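Archaeal flagellar ATP-binding protein FlaH (Methanocaldococcus jannaschii DSM 2661, PDB 4WIA) is a P-loop ATPase-like component of the archaellum that probably binds ATP and magnesium, with a suggested regulatory role in assembly of the filament. Local coordinates at residues A[59-70]-A[90-99]. Sequence-based numbering, arbitrary orientation.
Sequences TYVSTQLTTLEF and LLYIPVYPLI. With SO4 (sulfate ion), chain F.
Tyr92 reaches from strand 90-94 against the first turn of helix 67-76 and meets residues 59-70 from the base of its ring to its hydroxyl. It forms a parallel bridge pair with Tyr60, side chains on the same sheet face, and Tyr60 CD1 lies 3.8 Å from Tyr92 CE1. CG, anti to the backbone N and beside the carbonyl carbon (chi1 -175°), sends the ring on toward residues 59-70. Beyond CB, CD1 passes close to Tyr60 O, while Tyr92 CD2 meets Thr67 OG1 at 3.5 Å. Farther out, CE1 lies over one face of the Phe70 ring in an offset stack, planes at 23°, and Phe70 CB, near CZ, adds a CH-pi contact. Tyr92 CE2 and CZ both lie 3.4 Å from Leu65 O. Tyr92 OH donates to Leu65 O at 2.6 Å, the acceptor in the ring plane but the hydroxyl well above the carbonyl plane. Ser62 CB also touches OH, whereas Ser62 OG accepts from Gln64 N, an ST turn, and Leu65 N, completing an ST motif. A phenylalanine here would probably leave Leu65 O without its hydroxyl partner. Parallel-strand bonds, among them Val95 N to Ser62 O at 2.9 Å, join strand 90-94, outermost in the chain's main sheet, to strand 58-62. Strand 123-127 flanks the latter's other side, and the loop after strand 58-62 carries Gln64, a probable ATP ligand that binds a sulfate beside helix 40-53, which follows the probable P-loop.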
ATOM      1  N   THR A  59      14.275   7.382  -9.621  1.00 38.20           N
ATOM      2  CA  THR A  59      15.557   7.221 -10.220  1.00 39.38           C
ATOM      3  C   THR A  59      16.625   7.451  -9.166  1.00 39.29           C
ATOM      4  O   THR A  59      16.606   8.483  -8.464  1.00 42.44           O
ATOM      5  CB  THR A  59      15.789   8.251 -11.338  1.00 41.37           C
ATOM      6  OG1 THR A  59      14.894   7.969 -12.411  1.00 41.96           O
ATOM      7  CG2 THR A  59      17.243   8.172 -11.902  1.00 41.84           C
ATOM      8  N   TYR A  60      17.579   6.525  -9.068  1.00 37.78           N
ATOM      9  CA  TYR A  60      18.665   6.684  -8.118  1.00 38.02           C
ATOM     10  C   TYR A  60      19.982   6.682  -8.877  1.00 39.28           C
ATOM     11  O   TYR A  60      20.352   5.660  -9.418  1.00 43.63           O
ATOM     12  CB  TYR A  60      18.593   5.566  -7.077  1.00 39.02           C
ATOM     13  CG  TYR A  60      19.406   5.789  -5.802  1.00 37.03           C
ATOM     14  CD1 TYR A  60      20.766   5.953  -5.841  1.00 38.61           C
ATOM     15  CD2 TYR A  60      18.793   5.812  -4.566  1.00 37.13           C
ATOM     16  CE1 TYR A  60      21.521   6.165  -4.713  1.00 39.99           C
ATOM     17  CE2 TYR A  60      19.535   5.998  -3.401  1.00 35.41           C
ATOM     18  CZ  TYR A  60      20.878   6.169  -3.463  1.00 40.37           C
ATOM     19  OH  TYR A  60      21.664   6.362  -2.336  1.00 41.67           O
ATOM     20  N   VAL A  61      20.705   7.807  -8.859  1.00 38.41           N
ATOM     21  CA  VAL A  61      21.960   7.945  -9.522  1.00 40.85           C
ATOM     22  C   VAL A  61      23.029   7.928  -8.439  1.00 43.22           C
ATOM     23  O   VAL A  61      23.065   8.820  -7.610  1.00 45.94           O
ATOM     24  CB  VAL A  61      22.043   9.278 -10.287  1.00 44.40           C
ATOM     25  CG1 VAL A  61      23.384   9.430 -11.040  1.00 44.98           C
ATOM     26  CG2 VAL A  61      20.885   9.424 -11.249  1.00 43.25           C
ATOM     27  N   SER A  62      23.906   6.931  -8.485  1.00 43.85           N
ATOM     28  CA  SER A  62      24.949   6.734  -7.507  1.00 44.89           C
ATOM     29  C   SER A  62      26.359   6.893  -8.150  1.00 46.98           C
ATOM     30  O   SER A  62      26.675   6.216  -9.098  1.00 47.86           O
ATOM     31  CB  SER A  62      24.874   5.304  -6.948  1.00 43.26           C
ATOM     32  OG  SER A  62      25.946   5.043  -6.058  1.00 43.71           O
ATOM     33  N   THR A  63      27.206   7.701  -7.532  1.00 48.69           N
ATOM     34  CA  THR A  63      28.607   7.751  -7.845  1.00 51.06           C
ATOM     35  C   THR A  63      29.434   6.743  -7.082  1.00 55.53           C
ATOM     36  O   THR A  63      30.645   6.807  -7.137  1.00 57.07           O
ATOM     37  CB  THR A  63      29.156   9.145  -7.491  1.00 53.14           C
ATOM     38  OG1 THR A  63      28.847   9.481  -6.130  1.00 52.16           O
ATOM     39  CG2 THR A  63      28.510  10.175  -8.381  1.00 52.98           C
ATOM     40  N   GLN A  64      28.805   5.839  -6.320  1.00 59.19           N
ATOM     41  CA  GLN A  64      29.560   4.946  -5.414  1.00 60.86           C
ATOM     42  C   GLN A  64      29.307   3.442  -5.581  1.00 56.11           C
ATOM     43  O   GLN A  64      30.220   2.673  -5.416  1.00 61.49           O
ATOM     44  CB  GLN A  64      29.294   5.353  -3.963  1.00 63.02           C
ATOM     45  CG  GLN A  64      29.758   6.765  -3.663  1.00 65.37           C
ATOM     46  CD  GLN A  64      29.484   7.166  -2.233  1.00 66.66           C
ATOM     47  OE1 GLN A  64      28.971   6.386  -1.453  1.00 67.28           O
ATOM     48  NE2 GLN A  64      29.757   8.416  -1.907  1.00 70.23           N
ATOM     49  N   LEU A  65      28.091   3.037  -5.913  1.00 52.17           N
ATOM     50  CA  LEU A  65      27.739   1.652  -5.931  1.00 52.38           C
ATOM     51  C   LEU A  65      27.279   1.200  -7.304  1.00 53.02           C
ATOM     52  O   LEU A  65      26.412   1.820  -7.950  1.00 48.31           O
ATOM     53  CB  LEU A  65      26.613   1.387  -4.918  1.00 51.44           C
ATOM     54  CG  LEU A  65      26.873   1.790  -3.446  1.00 51.92           C
ATOM     55  CD1 LEU A  65      25.664   1.552  -2.596  1.00 50.84           C
ATOM     56  CD2 LEU A  65      28.062   1.007  -2.828  1.00 56.74           C
ATOM     57  N   THR A  66      27.809   0.051  -7.707  1.00 56.23           N
ATOM     58  CA  THR A  66      27.300  -0.673  -8.864  1.00 55.61           C
ATOM     59  C   THR A  66      25.930  -1.172  -8.500  1.00 52.67           C
ATOM     60  O   THR A  66      25.517  -1.086  -7.338  1.00 48.56           O
ATOM     61  CB  THR A  66      28.130  -1.918  -9.199  1.00 59.90           C
ATOM     62  OG1 THR A  66      28.148  -2.784  -8.061  1.00 60.41           O
ATOM     63  CG2 THR A  66      29.543  -1.567  -9.597  1.00 62.47           C
ATOM     64  N   THR A  67      25.206  -1.670  -9.499  1.00 50.84           N
ATOM     65  CA  THR A  67      23.868  -2.214  -9.275  1.00 51.76           C
ATOM     66  C   THR A  67      23.920  -3.350  -8.224  1.00 52.59           C
ATOM     67  O   THR A  67      23.165  -3.387  -7.284  1.00 52.70           O
ATOM     68  CB  THR A  67      23.234  -2.662 -10.605  1.00 50.64           C
ATOM     69  OG1 THR A  67      23.242  -1.539 -11.491  1.00 50.21           O
ATOM     70  CG2 THR A  67      21.787  -3.078 -10.443  1.00 51.11           C
ATOM     71  N   LEU A  68      24.862  -4.236  -8.377  1.00 56.25           N
ATOM     72  CA  LEU A  68      25.006  -5.387  -7.517  1.00 59.27           C
ATOM     73  C   LEU A  68      25.193  -4.935  -6.051  1.00 61.76           C
ATOM     74  O   LEU A  68      24.437  -5.348  -5.170  1.00 55.86           O
ATOM     75  CB  LEU A  68      26.190  -6.190  -8.009  1.00 62.57           C
ATOM     76  CG  LEU A  68      26.633  -7.536  -7.510  1.00 70.01           C
ATOM     77  CD1 LEU A  68      27.706  -7.457  -6.438  1.00 70.40           C
ATOM     78  CD2 LEU A  68      25.401  -8.262  -7.039  1.00 71.63           C
ATOM     79  N   GLU A  69      26.155  -4.031  -5.827  1.00 63.89           N
ATOM     80  CA  GLU A  69      26.430  -3.493  -4.509  1.00 61.11           C
ATOM     81  C   GLU A  69      25.199  -2.797  -3.944  1.00 54.79           C
ATOM     82  O   GLU A  69      24.903  -2.932  -2.780  1.00 57.91           O
ATOM     83  CB  GLU A  69      27.629  -2.539  -4.537  1.00 62.58           C
ATOM     84  CG  GLU A  69      28.947  -3.136  -5.015  1.00 68.09           C
ATOM     85  CD  GLU A  69      30.047  -2.065  -5.266  1.00 71.80           C
ATOM     86  OE1 GLU A  69      31.141  -2.255  -4.703  1.00 78.64           O
ATOM     87  OE2 GLU A  69      29.864  -1.031  -6.010  1.00 67.59           O
ATOM     88  N   PHE A  70      24.466  -2.089  -4.773  1.00 51.64           N
ATOM     89  CA  PHE A  70      23.242  -1.422  -4.347  1.00 49.01           C
ATOM     90  C   PHE A  70      22.169  -2.448  -3.887  1.00 50.28           C
ATOM     91  O   PHE A  70      21.530  -2.284  -2.830  1.00 44.08           O
ATOM     92  CB  PHE A  70      22.702  -0.541  -5.460  1.00 44.48           C
ATOM     93  CG  PHE A  70      21.506   0.238  -5.085  1.00 43.99           C
ATOM     94  CD1 PHE A  70      21.629   1.351  -4.260  1.00 45.28           C
ATOM     95  CD2 PHE A  70      20.240  -0.104  -5.536  1.00 42.43           C
ATOM     96  CE1 PHE A  70      20.500   2.106  -3.890  1.00 43.09           C
ATOM     97  CE2 PHE A  70      19.139   0.631  -5.142  1.00 40.54           C
ATOM     98  CZ  PHE A  70      19.256   1.714  -4.313  1.00 38.94           C
ATOM     99  N   LEU A  90      11.905   1.287 -10.128  1.00 40.07           N
ATOM    100  CA  LEU A  90      13.190   1.884  -9.715  1.00 40.75           C
ATOM    101  C   LEU A  90      14.186   1.810 -10.881  1.00 43.93           C
ATOM    102  O   LEU A  90      14.446   0.739 -11.413  1.00 43.49           O
ATOM    103  CB  LEU A  90      13.762   1.126  -8.513  1.00 43.45           C
ATOM    104  CG  LEU A  90      15.196   1.461  -8.069  1.00 43.30           C
ATOM    105  CD1 LEU A  90      15.315   2.942  -7.780  1.00 43.89           C
ATOM    106  CD2 LEU A  90      15.681   0.658  -6.864  1.00 44.18           C
ATOM    107  N   LEU A  91      14.743   2.972 -11.292  1.00 40.22           N
ATOM    108  CA  LEU A  91      15.752   3.038 -12.296  1.00 38.41           C
ATOM    109  C   LEU A  91      17.010   3.428 -11.579  1.00 39.63           C
ATOM    110  O   LEU A  91      17.125   4.522 -10.997  1.00 40.24           O
ATOM    111  CB  LEU A  91      15.389   4.129 -13.324  1.00 39.93           C
ATOM    112  CG  LEU A  91      16.403   4.550 -14.352  1.00 39.62           C
ATOM    113  CD1 LEU A  91      16.748   3.367 -15.277  1.00 38.52           C
ATOM    114  CD2 LEU A  91      15.902   5.749 -15.142  1.00 39.87           C
ATOM    115  N   TYR A  92      17.968   2.512 -11.593  1.00 41.46           N
ATOM    116  CA  TYR A  92      19.212   2.673 -10.871  1.00 41.38           C
ATOM    117  C   TYR A  92      20.352   2.961 -11.859  1.00 43.52           C
ATOM    118  O   TYR A  92      20.564   2.215 -12.776  1.00 45.03           O
ATOM    119  CB  TYR A  92      19.533   1.398 -10.052  1.00 39.89           C
ATOM    120  CG  TYR A  92      20.746   1.595  -9.201  1.00 39.13           C
ATOM    121  CD1 TYR A  92      20.673   2.341  -8.057  1.00 36.67           C
ATOM    122  CD2 TYR A  92      21.995   1.155  -9.608  1.00 40.48           C
ATOM    123  CE1 TYR A  92      21.800   2.581  -7.284  1.00 38.07           C
ATOM    124  CE2 TYR A  92      23.147   1.385  -8.841  1.00 42.76           C
ATOM    125  CZ  TYR A  92      23.019   2.104  -7.667  1.00 40.85           C
ATOM    126  OH  TYR A  92      24.135   2.351  -6.897  1.00 44.63           O
ATOM    127  N   ILE A  93      21.100   4.045 -11.628  1.00 45.24           N
ATOM    128  CA  ILE A  93      22.107   4.519 -12.564  1.00 43.57           C
ATOM    129  C   ILE A  93      23.477   4.596 -11.898  1.00 44.27           C
ATOM    130  O   ILE A  93      23.791   5.580 -11.192  1.00 44.01           O
ATOM    131  CB  ILE A  93      21.753   5.916 -13.034  1.00 43.49           C
ATOM    132  CG1 ILE A  93      20.326   5.930 -13.607  1.00 43.41           C
ATOM    133  CG2 ILE A  93      22.794   6.403 -14.088  1.00 45.64           C
ATOM    134  CD1 ILE A  93      20.162   5.142 -14.893  1.00 44.41           C
ATOM    135  N   PRO A  94      24.284   3.572 -12.080  1.00 44.95           N
ATOM    136  CA  PRO A  94      25.639   3.675 -11.557  1.00 49.53           C
ATOM    137  C   PRO A  94      26.529   4.560 -12.454  1.00 53.07           C
ATOM    138  O   PRO A  94      26.639   4.286 -13.645  1.00 52.52           O
ATOM    139  CB  PRO A  94      26.144   2.215 -11.534  1.00 50.79           C
ATOM    140  CG  PRO A  94      25.174   1.435 -12.357  1.00 50.16           C
ATOM    141  CD  PRO A  94      23.949   2.248 -12.618  1.00 47.76           C
ATOM    142  N   VAL A  95      27.193   5.561 -11.859  1.00 51.72           N
ATOM    143  CA  VAL A  95      28.158   6.364 -12.590  1.00 55.34           C
ATOM    144  C   VAL A  95      29.543   5.669 -12.605  1.00 58.88           C
ATOM    145  O   VAL A  95      30.430   5.976 -11.784  1.00 59.37           O
ATOM    146  CB  VAL A  95      28.239   7.762 -11.978  1.00 54.79           C
ATOM    147  CG1 VAL A  95      29.165   8.651 -12.826  1.00 57.66           C
ATOM    148  CG2 VAL A  95      26.841   8.369 -11.900  1.00 51.56           C
ATOM    149  N   TYR A  96      29.716   4.719 -13.515  1.00 61.96           N
ATOM    150  CA  TYR A  96      30.923   3.824 -13.510  1.00 68.76           C
ATOM    151  C   TYR A  96      32.262   4.519 -13.425  1.00 69.94           C
ATOM    152  O   TYR A  96      33.153   4.065 -12.707  1.00 75.28           O
ATOM    153  CB  TYR A  96      30.931   2.892 -14.724  1.00 68.81           C
ATOM    154  CG  TYR A  96      29.714   2.000 -14.761  1.00 71.65           C
ATOM    155  CD1 TYR A  96      29.544   1.006 -13.796  1.00 72.36           C
ATOM    156  CD2 TYR A  96      28.690   2.191 -15.717  1.00 72.67           C
ATOM    157  CE1 TYR A  96      28.411   0.202 -13.779  1.00 70.68           C
ATOM    158  CE2 TYR A  96      27.552   1.388 -15.714  1.00 71.94           C
ATOM    159  CZ  TYR A  96      27.422   0.397 -14.736  1.00 71.88           C
ATOM    160  OH  TYR A  96      26.320  -0.420 -14.723  1.00 68.07           O
ATOM    161  N   PRO A  97      32.426   5.615 -14.170  1.00 72.20           N
ATOM    162  CA  PRO A  97      33.760   6.213 -14.136  1.00 74.13           C
ATOM    163  C   PRO A  97      34.149   6.767 -12.754  1.00 74.82           C
ATOM    164  O   PRO A  97      35.359   6.823 -12.427  1.00 73.87           O
ATOM    165  CB  PRO A  97      33.686   7.339 -15.189  1.00 74.06           C
ATOM    166  CG  PRO A  97      32.475   7.065 -16.023  1.00 71.46           C
ATOM    167  CD  PRO A  97      31.552   6.211 -15.213  1.00 70.64           C
ATOM    168  N   LEU A  98      33.163   7.206 -11.968  1.00 71.16           N
ATOM    169  CA  LEU A  98      33.474   7.672 -10.625  1.00 73.43           C
ATOM    170  C   LEU A  98      33.593   6.514  -9.663  1.00 73.17           C
ATOM    171  O   LEU A  98      34.354   6.618  -8.713  1.00 78.45           O
ATOM    172  CB  LEU A  98      32.471   8.697 -10.101  1.00 72.96           C
ATOM    173  CG  LEU A  98      32.682  10.061 -10.774  1.00 77.52           C
ATOM    174  CD1 LEU A  98      31.613  11.056 -10.365  1.00 71.33           C
ATOM    175  CD2 LEU A  98      34.047  10.678 -10.469  1.00 82.02           C
ATOM    176  N   ILE A  99      32.809   5.456  -9.880  1.00 71.33           N
ATOM    177  CA  ILE A  99      32.841   4.228  -9.066  1.00 71.34           C
ATOM    178  C   ILE A  99      34.192   3.540  -9.260  1.00 76.43           C
ATOM    179  O   ILE A  99      34.849   3.182  -8.316  1.00 77.96           O
ATOM    180  CB  ILE A  99      31.717   3.261  -9.505  1.00 70.38           C
ATOM    181  CG1 ILE A  99      30.328   3.792  -9.062  1.00 68.18           C
ATOM    182  CG2 ILE A  99      31.959   1.880  -8.953  1.00 70.97           C
ATOM    183  CD1 ILE A  99      29.157   3.246  -9.862  1.00 67.43           C
TER
HETATM  184  S   SO4 F 303      30.273  11.139   0.455  1.00 62.41           S
HETATM  185  O1  SO4 F 303      30.145  11.890   1.714  1.00 62.14           O
HETATM  186  O2  SO4 F 303      30.414   9.652   0.553  1.00 54.89           O
HETATM  187  O3  SO4 F 303      31.558  11.691  -0.052  1.00 67.10           O
HETATM  188  O4  SO4 F 303      29.136  11.373  -0.515  1.00 53.64           O